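Local structure of non-toxic crystal protein (Bacillus thuringiensis, 2D42) at residues D59-T64 with F75-A80; Q136-S141 with Y156-G161. The protein is a non-toxic parasporal crystal protein of unknown function that closely resembles beta-pore-forming toxins of the aerolysin and epsilon-toxin type in structure. All coordinates share one frame; numbering follows the deposited sequence.

Contact 1. Residues D59-T64 with F75-A80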
ATOM      1  N   ASP A  59     -10.306  -0.846 -27.429  1.00 27.75           N
ATOM      2  CA  ASP A  59     -10.996  -0.159 -28.516  1.00 27.68           C
ATOM      3  C   ASP A  59     -10.807  -0.929 -29.822  1.00 26.29           C
ATOM      4  O   ASP A  59      -9.933  -1.787 -29.935  1.00 26.30           O
ATOM      5  CB  ASP A  59     -10.390   1.245 -28.668  1.00 28.97           C
ATOM      6  CG  ASP A  59     -11.384   2.288 -29.155  1.00 30.56           C
ATOM      7  OD1 ASP A  59     -12.424   1.940 -29.768  1.00 25.64           O
ATOM      8  OD2 ASP A  59     -11.092   3.486 -28.930  1.00 32.92           O
ATOM      9  N   ARG A  60     -11.628  -0.599 -30.808  1.00 25.10           N
ATOM     10  CA  ARG A  60     -11.562  -1.219 -32.125  1.00 25.90           C
ATOM     11  C   ARG A  60     -12.101  -0.193 -33.102  1.00 22.88           C
ATOM     12  O   ARG A  60     -13.199   0.310 -32.916  1.00 22.38           O
ATOM     13  CB  ARG A  60     -12.434  -2.484 -32.191  1.00 28.77           C
ATOM     14  CG  ARG A  60     -12.573  -3.041 -33.612  1.00 32.21           C
ATOM     15  CD  ARG A  60     -13.579  -4.201 -33.721  1.00 38.24           C
ATOM     16  NE  ARG A  60     -14.789  -3.818 -34.455  1.00 39.43           N
ATOM     17  CZ  ARG A  60     -15.224  -4.416 -35.562  1.00 41.38           C
ATOM     18  NH1 ARG A  60     -14.552  -5.437 -36.084  1.00 42.39           N
ATOM     19  NH2 ARG A  60     -16.339  -3.995 -36.151  1.00 41.46           N
ATOM     20  N   ARG A  61     -11.327   0.128 -34.133  1.00 23.79           N
ATOM     21  CA  ARG A  61     -11.766   1.102 -35.134  1.00 23.33           C
ATOM     22  C   ARG A  61     -11.520   0.570 -36.529  1.00 23.04           C
ATOM     23  O   ARG A  61     -10.704  -0.331 -36.731  1.00 22.32           O
ATOM     24  CB  ARG A  61     -11.032   2.437 -34.962  1.00 21.97           C
ATOM     25  CG  ARG A  61     -11.424   3.175 -33.715  1.00 23.27           C
ATOM     26  CD  ARG A  61     -12.898   3.550 -33.774  1.00 25.00           C
ATOM     27  NE  ARG A  61     -13.471   3.664 -32.445  1.00 26.74           N
ATOM     28  CZ  ARG A  61     -14.776   3.683 -32.192  1.00 29.94           C
ATOM     29  NH1 ARG A  61     -15.657   3.598 -33.183  1.00 29.21           N
ATOM     30  NH2 ARG A  61     -15.202   3.780 -30.943  1.00 28.06           N
ATOM     31  N   ILE A  62     -12.210   1.159 -37.496  1.00 22.67           N
ATOM     32  CA  ILE A  62     -12.095   0.714 -38.867  1.00 23.51           C
ATOM     33  C   ILE A  62     -11.817   1.817 -39.870  1.00 25.58           C
ATOM     34  O   ILE A  62     -12.418   2.883 -39.815  1.00 27.08           O
ATOM     35  CB  ILE A  62     -13.395  -0.005 -39.295  1.00 26.20           C
ATOM     36  CG1 ILE A  62     -13.613  -1.233 -38.402  1.00 27.55           C
ATOM     37  CG2 ILE A  62     -13.326  -0.382 -40.778  1.00 24.33           C
ATOM     38  CD1 ILE A  62     -14.921  -1.943 -38.615  1.00 31.68           C
ATOM     39  N   ILE A  63     -10.886   1.558 -40.781  1.00 25.67           N
ATOM     40  CA  ILE A  63     -10.590   2.505 -41.845  1.00 26.17           C
ATOM     41  C   ILE A  63     -10.844   1.724 -43.123  1.00 26.21           C
ATOM     42  O   ILE A  63     -10.153   0.749 -43.410  1.00 27.62           O
ATOM     43  CB  ILE A  63      -9.134   2.991 -41.806  1.00 26.74           C
ATOM     44  CG1 ILE A  63      -8.902   3.799 -40.523  1.00 23.51           C
ATOM     45  CG2 ILE A  63      -8.838   3.818 -43.051  1.00 25.45           C
ATOM     46  CD1 ILE A  63      -7.486   4.347 -40.378  1.00 24.77           C
ATOM     47  N   THR A  64     -11.856   2.132 -43.873  1.00 26.25           N
ATOM     48  CA  THR A  64     -12.202   1.435 -45.100  1.00 28.57           C
ATOM     49  C   THR A  64     -11.785   2.188 -46.352  1.00 29.51           C
ATOM     50  O   THR A  64     -12.065   3.375 -46.491  1.00 28.83           O
ATOM     51  CB  THR A  64     -13.706   1.198 -45.185  1.00 28.44           C
ATOM     52  OG1 THR A  64     -14.153   0.535 -43.999  1.00 29.57           O
ATOM     53  CG2 THR A  64     -14.039   0.348 -46.408  1.00 30.19           C
ATOM     54  N   PHE A  75      -4.330   4.986 -36.942  1.00 25.77           N
ATOM     55  CA  PHE A  75      -5.224   4.767 -35.816  1.00 26.94           C
ATOM     56  C   PHE A  75      -4.582   5.454 -34.615  1.00 26.20           C
ATOM     57  O   PHE A  75      -3.469   5.111 -34.221  1.00 24.47           O
ATOM     58  CB  PHE A  75      -5.367   3.274 -35.499  1.00 25.75           C
ATOM     59  CG  PHE A  75      -6.138   2.499 -36.529  1.00 27.01           C
ATOM     60  CD1 PHE A  75      -7.512   2.667 -36.658  1.00 27.98           C
ATOM     61  CD2 PHE A  75      -5.494   1.589 -37.359  1.00 27.42           C
ATOM     62  CE1 PHE A  75      -8.234   1.938 -37.600  1.00 28.03           C
ATOM     63  CE2 PHE A  75      -6.211   0.852 -38.310  1.00 27.45           C
ATOM     64  CZ  PHE A  75      -7.582   1.028 -38.426  1.00 27.07           C
ATOM     65  N   SER A  76      -5.270   6.436 -34.050  1.00 24.45           N
ATOM     66  CA  SER A  76      -4.758   7.119 -32.874  1.00 24.24           C
ATOM     67  C   SER A  76      -5.679   6.781 -31.697  1.00 26.21           C
ATOM     68  O   SER A  76      -6.838   7.203 -31.655  1.00 24.51           O
ATOM     69  CB  SER A  76      -4.726   8.630 -33.094  1.00 23.96           C
ATOM     70  OG  SER A  76      -4.443   9.275 -31.870  1.00 25.71           O
ATOM     71  N   PHE A  77      -5.144   6.027 -30.739  1.00 26.91           N
ATOM     72  CA  PHE A  77      -5.903   5.598 -29.576  1.00 27.53           C
ATOM     73  C   PHE A  77      -5.504   6.298 -28.281  1.00 28.30           C
ATOM     74  O   PHE A  77      -4.335   6.594 -28.049  1.00 27.97           O
ATOM     75  CB  PHE A  77      -5.732   4.090 -29.371  1.00 24.94           C
ATOM     76  CG  PHE A  77      -6.374   3.246 -30.436  1.00 27.08           C
ATOM     77  CD1 PHE A  77      -7.761   3.142 -30.522  1.00 25.74           C
ATOM     78  CD2 PHE A  77      -5.591   2.519 -31.328  1.00 27.41           C
ATOM     79  CE1 PHE A  77      -8.359   2.319 -31.480  1.00 26.96           C
ATOM     80  CE2 PHE A  77      -6.176   1.698 -32.287  1.00 28.34           C
ATOM     81  CZ  PHE A  77      -7.562   1.597 -32.362  1.00 28.99           C
ATOM     82  N   SER A  78      -6.501   6.530 -27.438  1.00 27.21           N
ATOM     83  CA  SER A  78      -6.319   7.153 -26.138  1.00 30.26           C
ATOM     84  C   SER A  78      -7.385   6.569 -25.231  1.00 29.84           C
ATOM     85  O   SER A  78      -8.569   6.833 -25.410  1.00 30.21           O
ATOM     86  CB  SER A  78      -6.503   8.667 -26.222  1.00 30.36           C
ATOM     87  OG  SER A  78      -6.594   9.220 -24.921  1.00 36.99           O
ATOM     88  N   ASN A  79      -6.973   5.778 -24.255  1.00 29.81           N
ATOM     89  CA  ASN A  79      -7.940   5.181 -23.361  1.00 32.76           C
ATOM     90  C   ASN A  79      -7.433   5.219 -21.919  1.00 34.05           C
ATOM     91  O   ASN A  79      -6.332   4.761 -21.616  1.00 32.53           O
ATOM     92  CB  ASN A  79      -8.233   3.754 -23.844  1.00 36.68           C
ATOM     93  CG  ASN A  79      -8.727   3.721 -25.306  1.00 42.29           C
ATOM     94  OD1 ASN A  79      -9.904   3.954 -25.593  1.00 45.32           O
ATOM     95  ND2 ASN A  79      -7.812   3.457 -26.230  1.00 43.64           N
ATOM     96  N   ALA A  80      -8.237   5.804 -21.038  1.00 35.34           N
ATOM     97  CA  ALA A  80      -7.879   5.917 -19.630  1.00 37.52           C
ATOM     98  C   ALA A  80      -8.472   4.741 -18.871  1.00 37.25           C
ATOM     99  O   ALA A  80      -9.658   4.734 -18.563  1.00 40.47           O
ATOM    100  CB  ALA A  80      -8.401   7.239 -19.059  1.00 38.60           C
TER
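D59 lies against the F77 ring through its methylene and one carboxylate oxygen. CB comes to 3.6 Å from F77 CE1, while OD2 of D59 sits at the ring edge, in its plane, 3.7 Å from F77 CD1. The carboxylate is tilted 54° from the ring and also nears the N79 side chain. Its other oxygen, OD1, accepts the backbone N-H of R60 (R60 N to D59 OD1 2.9 Å) on the anti side, tilted from the carboxylate plane, a bond that may help to fix the carboxylate's rotation. R61 starts out toward F75 and F77: CB meets F75 and CG lies 3.9 Å from F77 CE1. Beyond them a bend at chi2 (-63°) leads the end away, and NE makes a long, weak salt bridge with D59 OD1. Segments 59-64 and 75-80, on strands 54-65 and 71-94, run nearly antiparallel, at 161°, on opposite walls of the elongated beta structure shared with beta-pore-forming toxins; D59 hydrogen-bonds through its backbone to Y156. With R61, the backbone takes part as well, R61 O being 3.5 Å from F75 CE1. I63 comes from the opposite direction to F75: CG1 reaches F75 CE1 at 3.5 Å, and CD1 lies over one face toward the rim, a CH-pi contact 3.9 Å from the ring centroid.

Contact 2. Residues Q136-S141 with Y156-G161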
ATOM      1  N   GLN A 136      -4.547   4.883 -15.536  1.00 33.02           N
ATOM      2  CA  GLN A 136      -3.427   4.864 -16.461  1.00 33.01           C
ATOM      3  C   GLN A 136      -3.939   5.423 -17.778  1.00 33.17           C
ATOM      4  O   GLN A 136      -5.011   5.036 -18.240  1.00 33.74           O
ATOM      5  CB  GLN A 136      -2.924   3.431 -16.647  1.00 33.82           C
ATOM      6  CG  GLN A 136      -2.245   2.860 -15.412  1.00 33.77           C
ATOM      7  CD  GLN A 136      -1.812   1.418 -15.593  1.00 34.84           C
ATOM      8  OE1 GLN A 136      -2.624   0.495 -15.484  1.00 30.48           O
ATOM      9  NE2 GLN A 136      -0.524   1.216 -15.878  1.00 31.22           N
ATOM     10  N   ASP A 137      -3.196   6.348 -18.374  1.00 35.73           N
ATOM     11  CA  ASP A 137      -3.605   6.945 -19.647  1.00 38.09           C
ATOM     12  C   ASP A 137      -2.845   6.314 -20.812  1.00 36.97           C
ATOM     13  O   ASP A 137      -1.758   6.757 -21.167  1.00 38.18           O
ATOM     14  CB  ASP A 137      -3.348   8.457 -19.646  1.00 40.48           C
ATOM     15  CG  ASP A 137      -4.141   9.190 -18.578  1.00 42.98           C
ATOM     16  OD1 ASP A 137      -5.385   9.157 -18.621  1.00 44.88           O
ATOM     17  OD2 ASP A 137      -3.517   9.808 -17.695  1.00 46.08           O
ATOM     18  N   PHE A 138      -3.426   5.288 -21.416  1.00 35.02           N
ATOM     19  CA  PHE A 138      -2.775   4.619 -22.529  1.00 32.84           C
ATOM     20  C   PHE A 138      -3.039   5.345 -23.840  1.00 33.43           C
ATOM     21  O   PHE A 138      -4.187   5.534 -24.246  1.00 34.15           O
ATOM     22  CB  PHE A 138      -3.247   3.165 -22.617  1.00 30.58           C
ATOM     23  CG  PHE A 138      -2.907   2.349 -21.402  1.00 29.18           C
ATOM     24  CD1 PHE A 138      -1.588   2.013 -21.126  1.00 29.09           C
ATOM     25  CD2 PHE A 138      -3.905   1.942 -20.518  1.00 29.08           C
ATOM     26  CE1 PHE A 138      -1.258   1.284 -19.982  1.00 28.16           C
ATOM     27  CE2 PHE A 138      -3.591   1.212 -19.372  1.00 27.10           C
ATOM     28  CZ  PHE A 138      -2.263   0.883 -19.103  1.00 28.41           C
ATOM     29  N   ARG A 139      -1.956   5.762 -24.489  1.00 31.92           N
ATOM     30  CA  ARG A 139      -2.030   6.467 -25.758  1.00 32.82           C
ATOM     31  C   ARG A 139      -1.091   5.765 -26.728  1.00 32.67           C
ATOM     32  O   ARG A 139       0.087   5.568 -26.427  1.00 30.32           O
ATOM     33  CB  ARG A 139      -1.591   7.931 -25.598  1.00 36.24           C
ATOM     34  CG  ARG A 139      -2.415   8.764 -24.617  1.00 42.85           C
ATOM     35  CD  ARG A 139      -2.047  10.249 -24.735  1.00 47.90           C
ATOM     36  NE  ARG A 139      -2.725  11.092 -23.750  1.00 50.90           N
ATOM     37  CZ  ARG A 139      -2.418  11.128 -22.455  1.00 53.36           C
ATOM     38  NH1 ARG A 139      -3.088  11.922 -21.630  1.00 54.57           N
ATOM     39  NH2 ARG A 139      -1.434  10.374 -21.983  1.00 54.50           N
ATOM     40  N   ASP A 140      -1.620   5.381 -27.885  1.00 29.70           N
ATOM     41  CA  ASP A 140      -0.828   4.707 -28.905  1.00 32.32           C
ATOM     42  C   ASP A 140      -1.408   4.991 -30.276  1.00 30.96           C
ATOM     43  O   ASP A 140      -2.586   5.333 -30.409  1.00 31.66           O
ATOM     44  CB  ASP A 140      -0.810   3.190 -28.665  1.00 33.52           C
ATOM     45  CG  ASP A 140       0.010   2.803 -27.450  1.00 35.96           C
ATOM     46  OD1 ASP A 140       1.250   2.885 -27.521  1.00 39.52           O
ATOM     47  OD2 ASP A 140      -0.581   2.428 -26.419  1.00 37.53           O
ATOM     48  N   SER A 141      -0.574   4.857 -31.297  1.00 29.18           N
ATOM     49  CA  SER A 141      -1.025   5.082 -32.658  1.00 31.48           C
ATOM     50  C   SER A 141      -0.394   4.036 -33.548  1.00 29.88           C
ATOM     51  O   SER A 141       0.574   3.387 -33.162  1.00 32.60           O
ATOM     52  CB  SER A 141      -0.636   6.480 -33.141  1.00 31.46           C
ATOM     53  OG  SER A 141       0.759   6.563 -33.366  1.00 37.06           O
ATOM     54  N   TYR A 156      -7.186  -2.215 -30.302  1.00 22.39           N
ATOM     55  CA  TYR A 156      -6.304  -1.733 -29.231  1.00 23.82           C
ATOM     56  C   TYR A 156      -6.501  -2.643 -28.025  1.00 21.41           C
ATOM     57  O   TYR A 156      -7.599  -2.716 -27.463  1.00 23.31           O
ATOM     58  CB  TYR A 156      -6.679  -0.283 -28.883  1.00 23.45           C
ATOM     59  CG  TYR A 156      -5.669   0.467 -28.038  1.00 27.48           C
ATOM     60  CD1 TYR A 156      -4.296   0.254 -28.187  1.00 29.17           C
ATOM     61  CD2 TYR A 156      -6.088   1.440 -27.132  1.00 28.06           C
ATOM     62  CE1 TYR A 156      -3.363   1.003 -27.448  1.00 28.90           C
ATOM     63  CE2 TYR A 156      -5.171   2.193 -26.394  1.00 29.17           C
ATOM     64  CZ  TYR A 156      -3.814   1.976 -26.558  1.00 30.71           C
ATOM     65  OH  TYR A 156      -2.911   2.765 -25.870  1.00 31.15           O
ATOM     66  N   THR A 157      -5.441  -3.353 -27.651  1.00 22.38           N
ATOM     67  CA  THR A 157      -5.479  -4.296 -26.540  1.00 22.09           C
ATOM     68  C   THR A 157      -4.578  -3.931 -25.373  1.00 25.60           C
ATOM     69  O   THR A 157      -3.443  -3.480 -25.559  1.00 24.96           O
ATOM     70  CB  THR A 157      -5.070  -5.705 -27.022  1.00 23.57           C
ATOM     71  OG1 THR A 157      -6.009  -6.151 -28.000  1.00 25.58           O
ATOM     72  CG2 THR A 157      -5.032  -6.694 -25.863  1.00 24.26           C
ATOM     73  N   LEU A 158      -5.096  -4.131 -24.166  1.00 25.24           N
ATOM     74  CA  LEU A 158      -4.333  -3.872 -22.959  1.00 25.52           C
ATOM     75  C   LEU A 158      -4.035  -5.189 -22.269  1.00 25.88           C
ATOM     76  O   LEU A 158      -4.930  -6.015 -22.060  1.00 24.45           O
ATOM     77  CB  LEU A 158      -5.103  -2.982 -21.982  1.00 25.63           C
ATOM     78  CG  LEU A 158      -4.476  -2.872 -20.581  1.00 27.68           C
ATOM     79  CD1 LEU A 158      -3.147  -2.133 -20.667  1.00 29.79           C
ATOM     80  CD2 LEU A 158      -5.417  -2.147 -19.632  1.00 27.69           C
ATOM     81  N   GLU A 159      -2.771  -5.392 -21.926  1.00 25.32           N
ATOM     82  CA  GLU A 159      -2.379  -6.587 -21.208  1.00 25.56           C
ATOM     83  C   GLU A 159      -2.438  -6.180 -19.736  1.00 25.95           C
ATOM     84  O   GLU A 159      -1.647  -5.351 -19.281  1.00 24.07           O
ATOM     85  CB  GLU A 159      -0.966  -6.993 -21.595  1.00 25.63           C
ATOM     86  CG  GLU A 159      -0.512  -8.286 -20.990  1.00 30.13           C
ATOM     87  CD  GLU A 159       0.770  -8.765 -21.628  1.00 35.02           C
ATOM     88  OE1 GLU A 159       1.857  -8.339 -21.181  1.00 35.94           O
ATOM     89  OE2 GLU A 159       0.684  -9.552 -22.598  1.00 36.35           O
ATOM     90  N   GLN A 160      -3.394  -6.750 -19.009  1.00 25.19           N
ATOM     91  CA  GLN A 160      -3.585  -6.440 -17.603  1.00 26.88           C
ATOM     92  C   GLN A 160      -3.100  -7.540 -16.674  1.00 28.35           C
ATOM     93  O   GLN A 160      -3.534  -8.689 -16.776  1.00 27.65           O
ATOM     94  CB  GLN A 160      -5.063  -6.169 -17.317  1.00 30.40           C
ATOM     95  CG  GLN A 160      -5.334  -5.712 -15.887  1.00 35.62           C
ATOM     96  CD  GLN A 160      -6.804  -5.476 -15.622  1.00 38.60           C
ATOM     97  OE1 GLN A 160      -7.623  -6.376 -15.802  1.00 43.52           O
ATOM     98  NE2 GLN A 160      -7.151  -4.261 -15.188  1.00 40.60           N
ATOM     99  N   GLY A 161      -2.195  -7.173 -15.769  1.00 29.36           N
ATOM    100  CA  GLY A 161      -1.668  -8.122 -14.808  1.00 26.94           C
ATOM    101  C   GLY A 161      -2.491  -8.109 -13.533  1.00 27.05           C
ATOM    102  O   GLY A 161      -3.247  -7.170 -13.276  1.00 26.82           O
TER
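Y156 and D140 supply the polar part of the contact, with the phenol oxygen of Y156 donating to the carboxylate of D140. The Y156 OH to D140 OD2 separation, 2.4 Å, is very short, and its exact length is doubtful. OD2 sits at the edge of the ring, in its plane, and the carboxylate is turned 66° from that plane. The same oxygen is hydrogen-bonded to T236 OG1, so two hydroxyl groups meet on it. Y156 attains this reach because its CG is anti to the backbone N (chi1 -166°), which carries the ring across the space between the strands until its OH arrives beside the opposite backbone. There Y156 OH lies 3.3 Å from both C and CB of F138. Strand 129-146 and strand 150-185 belong to different walls of the long beta structure typical of aerolysin-like toxins, their segments running at 137° with axes 9.6 Å apart, and side chains from the two meet between them. T236 and I238 of strand 219-244 also touch the tyrosine, and its ring stacks on F77. The apolar part is formed by F138 and L158, whose side chains cross at about a right angle. L158 puts CD1 over one face of the phenyl ring, offset toward the rim; this methyl is 3.5 Å from F138 CZ and makes a CH-pi contact at 3.8 Å from the centroid. The second methyl of L158, CD2, approaches CE2 of F138 at 3.8 Å.

The two contacts lie with centres 11 Å apart, on the same side of the chain's centre, and follow in series along the sequence: 59-64 with 75-80 is complete before 136-141 meets 156-161. Their four segments come from four strands of one curled sheet, in which 54-65 pairs with 150-185 and 71-94 with 129-146. Each contact therefore joins one strand of the first pair to one of the second. Backbone hydrogen bonds probably join them directly, F77 N to D140 O at 2.7 Å and N79 N to F138 O at 2.8 Å. They are neighbours in one stretch of this elongated, toxin-like molecule, with centres about 34 and 23 Å from the chain's centre.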